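Local coordinates for protein MIPZ (Caulobacter crescentus, PDB 2XJ9) that binds and probably hydrolyses ATP as a dimerising P-loop ATPase of bacterial cell division, helping to position the division plane, at residues Asp180-Thr190 / Val210-Asp220. The protein carries 1 engineered substitution. Sequence-based numbering, arbitrary orientation.
Sequences DWVVLRNRLAT and VGFRIGPGLRD. With AGS (phosphothiophosphoric acid-adenylate ester), chain D.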
loop_
_atom_site.group_PDB
_atom_site.type_symbol
_atom_site.label_atom_id
_atom_site.label_comp_id
_atom_site.label_asym_id
_atom_site.label_seq_id
_atom_site.Cartn_x
_atom_site.Cartn_y
_atom_site.Cartn_z
ATOM N N ASP A 180 -12.254 0.330 21.050
ATOM C CA ASP A 180 -11.963 1.678 20.563
ATOM C C ASP A 180 -11.474 1.606 19.089
ATOM O O ASP A 180 -10.670 0.728 18.722
ATOM C CB ASP A 180 -10.921 2.338 21.480
ATOM C CG ASP A 180 -10.934 3.864 21.406
ATOM O OD1 ASP A 180 -10.036 4.478 22.034
ATOM O OD2 ASP A 180 -11.831 4.440 20.736
ATOM N N TRP A 181 -11.978 2.497 18.238
ATOM C CA TRP A 181 -11.542 2.509 16.851
ATOM C C TRP A 181 -11.085 3.904 16.441
ATOM O O TRP A 181 -11.882 4.844 16.444
ATOM C CB TRP A 181 -12.644 2.007 15.926
ATOM C CG TRP A 181 -12.178 1.878 14.511
ATOM C CD1 TRP A 181 -10.884 1.903 14.067
ATOM C CD2 TRP A 181 -12.999 1.730 13.335
ATOM N NE1 TRP A 181 -10.853 1.773 12.689
ATOM C CE2 TRP A 181 -12.136 1.671 12.222
ATOM C CE3 TRP A 181 -14.380 1.641 13.118
ATOM C CZ2 TRP A 181 -12.603 1.518 10.941
ATOM C CZ3 TRP A 181 -14.840 1.495 11.836
ATOM C CH2 TRP A 181 -13.958 1.433 10.765
ATOM N N VAL A 182 -9.805 4.040 16.101
ATOM C CA VAL A 182 -9.255 5.348 15.726
ATOM C C VAL A 182 -8.724 5.418 14.303
ATOM O O VAL A 182 -7.811 4.691 13.950
ATOM C CB VAL A 182 -8.090 5.721 16.637
ATOM C CG1 VAL A 182 -7.357 6.899 16.085
ATOM C CG2 VAL A 182 -8.596 6.010 18.030
ATOM N N VAL A 183 -9.281 6.301 13.492
ATOM C CA VAL A 183 -8.777 6.531 12.138
ATOM C C VAL A 183 -7.893 7.776 12.084
ATOM O O VAL A 183 -8.383 8.880 12.286
ATOM C CB VAL A 183 -9.920 6.809 11.168
ATOM C CG1 VAL A 183 -9.359 7.259 9.862
ATOM C CG2 VAL A 183 -10.768 5.597 10.971
ATOM N N LEU A 184 -6.599 7.635 11.810
ATOM C CA LEU A 184 -5.778 8.835 11.663
ATOM C C LEU A 184 -5.193 9.003 10.286
ATOM O O LEU A 184 -4.937 8.041 9.609
ATOM C CB LEU A 184 -4.712 8.935 12.751
ATOM C CG LEU A 184 -3.704 7.837 13.074
ATOM C CD1 LEU A 184 -4.358 6.530 12.935
ATOM C CD2 LEU A 184 -2.520 7.967 12.139
ATOM N N ARG A 185 -5.014 10.246 9.865
ATOM C CA ARG A 185 -4.513 10.545 8.528
ATOM C C ARG A 185 -2.996 10.613 8.504
ATOM O O ARG A 185 -2.384 11.349 9.268
ATOM C CB ARG A 185 -5.078 11.863 8.040
ATOM C CG ARG A 185 -6.572 11.909 7.855
ATOM C CD ARG A 185 -6.806 12.967 6.806
ATOM N NE ARG A 185 -8.016 13.696 7.006
ATOM C CZ ARG A 185 -8.248 14.976 7.298
ATOM N NH1 ARG A 185 -9.525 15.282 7.402
ATOM N NH2 ARG A 185 -7.329 15.927 7.480
ATOM N N ASN A 186 -2.394 9.856 7.603
ATOM C CA ASN A 186 -0.959 9.638 7.615
ATOM C C ASN A 186 -0.295 10.154 6.320
ATOM O O ASN A 186 -0.962 10.363 5.310
ATOM C CB ASN A 186 -0.723 8.147 7.850
ATOM C CG ASN A 186 0.730 7.772 7.835
ATOM O OD1 ASN A 186 1.172 6.948 7.019
ATOM N ND2 ASN A 186 1.492 8.362 8.738
ATOM N N ARG A 187 1.014 10.383 6.355
ATOM C CA ARG A 187 1.731 10.974 5.215
ATOM C C ARG A 187 1.133 12.286 4.722
ATOM O O ARG A 187 1.048 12.520 3.527
ATOM C CB ARG A 187 1.843 9.996 4.045
ATOM C CG ARG A 187 2.950 8.977 4.220
ATOM C CD ARG A 187 3.943 9.056 3.082
ATOM N NE ARG A 187 3.736 8.005 2.102
ATOM C CZ ARG A 187 4.567 7.771 1.100
ATOM N NH1 ARG A 187 4.311 6.790 0.254
ATOM N NH2 ARG A 187 5.651 8.513 0.950
ATOM N N LEU A 188 0.727 13.139 5.648
ATOM C CA LEU A 188 0.250 14.453 5.284
ATOM C C LEU A 188 1.381 15.296 4.683
ATOM O O LEU A 188 2.540 15.218 5.120
ATOM C CB LEU A 188 -0.356 15.149 6.495
ATOM C CG LEU A 188 -1.612 14.475 7.059
ATOM C CD1 LEU A 188 -1.624 14.519 8.591
ATOM C CD2 LEU A 188 -2.881 15.068 6.475
ATOM N N ALA A 189 1.034 16.088 3.668
ATOM C CA ALA A 189 1.978 16.980 3.030
ATOM C C ALA A 189 1.556 18.416 3.267
ATOM O O ALA A 189 0.694 18.681 4.100
ATOM C CB ALA A 189 2.051 16.684 1.555
ATOM N N THR A 190 2.156 19.323 2.501
ATOM C CA THR A 190 1.995 20.778 2.638
ATOM C C THR A 190 0.597 21.376 2.378
ATOM O O THR A 190 -0.187 21.579 3.308
ATOM C CB THR A 190 3.003 21.510 1.717
ATOM O OG1 THR A 190 3.038 20.870 0.427
ATOM C CG2 THR A 190 4.397 21.492 2.337
ATOM N N VAL A 210 -20.365 5.007 11.486
ATOM C CA VAL A 210 -19.625 3.752 11.631
ATOM C C VAL A 210 -18.969 3.572 12.991
ATOM O O VAL A 210 -18.567 2.474 13.355
ATOM C CB VAL A 210 -18.548 3.601 10.522
ATOM C CG1 VAL A 210 -17.547 2.511 10.887
ATOM C CG2 VAL A 210 -19.207 3.313 9.182
ATOM N N GLY A 211 -18.845 4.658 13.736
ATOM C CA GLY A 211 -18.342 4.571 15.090
ATOM C C GLY A 211 -16.832 4.484 15.269
ATOM O O GLY A 211 -16.311 3.648 16.031
ATOM N N PHE A 212 -16.110 5.358 14.582
ATOM C CA PHE A 212 -14.727 5.579 14.951
ATOM C C PHE A 212 -14.531 7.047 15.307
ATOM O O PHE A 212 -15.423 7.876 15.089
ATOM C CB PHE A 212 -13.763 5.122 13.854
ATOM C CG PHE A 212 -13.987 5.772 12.537
ATOM C CD1 PHE A 212 -14.609 5.086 11.514
ATOM C CD2 PHE A 212 -13.557 7.076 12.314
ATOM C CE1 PHE A 212 -14.815 5.692 10.288
ATOM C CE2 PHE A 212 -13.755 7.688 11.088
ATOM C CZ PHE A 212 -14.385 6.996 10.072
ATOM N N ARG A 213 -13.377 7.350 15.882
ATOM C CA ARG A 213 -13.016 8.707 16.179
ATOM C C ARG A 213 -11.683 9.038 15.526
ATOM O O ARG A 213 -10.765 8.227 15.498
ATOM C CB ARG A 213 -12.944 8.914 17.681
ATOM C CG ARG A 213 -12.175 7.851 18.409
ATOM C CD ARG A 213 -11.942 8.223 19.857
ATOM N NE ARG A 213 -10.969 7.325 20.464
ATOM C CZ ARG A 213 -9.721 7.670 20.759
ATOM N NH1 ARG A 213 -9.302 8.901 20.524
ATOM N NH2 ARG A 213 -8.893 6.793 21.303
ATOM N N ILE A 214 -11.585 10.241 14.995
ATOM C CA ILE A 214 -10.404 10.632 14.261
ATOM C C ILE A 214 -9.251 11.007 15.190
ATOM O O ILE A 214 -9.428 11.726 16.171
ATOM C CB ILE A 214 -10.715 11.786 13.302
ATOM C CG1 ILE A 214 -11.853 11.384 12.372
ATOM C CG2 ILE A 214 -9.480 12.173 12.522
ATOM C CD1 ILE A 214 -12.579 12.546 11.785
ATOM N N GLY A 215 -8.070 10.491 14.884
ATOM C CA GLY A 215 -6.876 10.843 15.621
ATOM C C GLY A 215 -6.000 11.796 14.820
ATOM O O GLY A 215 -6.252 12.060 13.628
ATOM N N PRO A 216 -4.941 12.301 15.468
ATOM C CA PRO A 216 -3.984 13.251 14.894
ATOM C C PRO A 216 -3.096 12.606 13.832
ATOM O O PRO A 216 -2.582 11.494 14.035
ATOM C CB PRO A 216 -3.121 13.657 16.095
ATOM C CG PRO A 216 -3.580 12.789 17.270
ATOM C CD PRO A 216 -4.447 11.714 16.722
ATOM N N GLY A 217 -2.903 13.303 12.713
ATOM C CA GLY A 217 -2.108 12.772 11.619
ATOM C C GLY A 217 -0.606 12.718 11.865
ATOM O O GLY A 217 -0.076 13.439 12.711
ATOM N N LEU A 218 0.080 11.835 11.141
ATOM C CA LEU A 218 1.520 11.979 10.942
ATOM C C LEU A 218 1.773 12.660 9.598
ATOM O O LEU A 218 0.923 12.642 8.709
ATOM C CB LEU A 218 2.215 10.632 10.957
ATOM C CG LEU A 218 1.981 9.756 12.188
ATOM C CD1 LEU A 218 2.981 8.586 12.192
ATOM C CD2 LEU A 218 2.110 10.582 13.448
ATOM N N ARG A 219 2.930 13.274 9.443
ATOM C CA ARG A 219 3.214 13.934 8.187
ATOM C C ARG A 219 4.271 13.138 7.481
ATOM O O ARG A 219 5.010 12.392 8.108
ATOM C CB ARG A 219 3.678 15.360 8.422
ATOM C CG ARG A 219 2.605 16.212 9.052
ATOM C CD ARG A 219 2.885 17.683 8.845
ATOM N NE ARG A 219 3.523 17.930 7.553
ATOM C CZ ARG A 219 3.619 19.128 6.977
ATOM N NH1 ARG A 219 4.219 19.253 5.797
ATOM N NH2 ARG A 219 3.108 20.199 7.575
ATOM N N ASP A 220 4.325 13.281 6.168
ATOM C CA ASP A 220 5.345 12.637 5.359
ATOM C C ASP A 220 6.718 13.084 5.871
ATOM O O ASP A 220 7.010 14.264 5.922
ATOM C CB ASP A 220 5.116 13.026 3.891
ATOM C CG ASP A 220 5.823 12.116 2.913
ATOM O OD1 ASP A 220 6.379 11.083 3.336
ATOM O OD2 ASP A 220 5.815 12.434 1.705
HETATM P PG AGS D . 0.996 -2.766 3.094
HETATM S S1G AGS D . -0.383 -2.987 2.471
HETATM O O2G AGS D . 2.172 -3.008 2.173
HETATM O O3G AGS D . 1.237 -3.422 4.437
HETATM P PB AGS D . 1.320 -0.565 4.912
HETATM O O1B AGS D . -0.044 -0.091 5.364
HETATM O O2B AGS D . 2.196 -1.514 5.689
HETATM O O3B AGS D . 1.074 -1.183 3.436
HETATM P PA AGS D . 3.607 1.120 5.097
HETATM O O1A AGS D . 3.635 1.266 6.604
HETATM O O2A AGS D . 4.577 0.211 4.434
HETATM O O3A AGS D . 2.139 0.769 4.600
HETATM O "O5'" AGS D . 3.718 2.570 4.429
HETATM C "C5'" AGS D . 3.680 2.695 3.018
HETATM C "C4'" AGS D . 4.941 3.416 2.514
HETATM O "O4'" AGS D . 4.892 4.697 3.085
HETATM C "C3'" AGS D . 6.264 2.843 2.990
HETATM O "O3'" AGS D . 7.248 3.090 2.000
HETATM C "C2'" AGS D . 6.679 3.637 4.209
HETATM O "O2'" AGS D . 8.112 3.663 4.273
HETATM C "C1'" AGS D . 6.036 4.972 3.892
HETATM N N9 AGS D . 5.420 5.790 4.962
HETATM C C8 AGS D . 4.297 5.489 5.655
HETATM N N7 AGS D . 3.970 6.488 6.524
HETATM C C5 AGS D . 4.895 7.450 6.355
HETATM C C6 AGS D . 5.143 8.760 6.938
HETATM N N6 AGS D . 4.317 9.233 7.892
HETATM N N1 AGS D . 6.208 9.449 6.477
HETATM C C2 AGS D . 7.042 8.985 5.533
HETATM N N3 AGS D . 6.882 7.797 4.957
HETATM C C4 AGS D . 5.840 7.006 5.321
#
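With CG of Phe212 lodged between its backbone N and carbonyl carbon (chi1 57°) and CG of Trp181 opposite the backbone N (chi1 -174°), the two rings meet edge-to-face: the edge of Phe212 is turned to the indole face, centroids 4.9 Å apart and planes at 69°. Val183 CG2 lies over a face of Phe212, a CH-pi contact 3.5 Å from the ring centroid. The indole NE1 hydrogen-bonds Thr131 OG1 of the neighbouring strand 128-134. With Val182 CG2 over the centre of one guanidinium face, Arg213 meets Asp180 in its plane, side-on: NH2 gives OD1 a 2.7 Å bond and NE gives OD2 one of 3.0 Å, with the two groups nearly coplanar. Between these side chains runs parallel strand pairing, Arg213 N to Trp181 O, Val183 N to Arg213 O and Gly215 N to Val183 O, which adds strand 213-215 at the margin of the seven-stranded parallel sheet.

Farther along, Leu188 N bonds Leu218 O at 3.1 Å, and Asp220 N bonds Leu188 O at 2.8 Å. Here both segments border the nucleotide. N6 of the adenine donates to Arg219 O (3.2 Å), Arg187 CG packs against the base, and the ribose O4' lies over one face of the Arg187 guanidinium, toward its rim. Asp220 OD1 lies at the guanidinium edge in a long salt bridge, 3.6 Å from Arg187 NH2, while Arg187 NH1 hydrogen-bonds Asn134 OD1 of the second subunit. Backbone recognition of N6 is consistent with a preference for adenine, and Arg187 links the nucleotide pocket to the dimer interface, its charge probably balanced in part by Asp220.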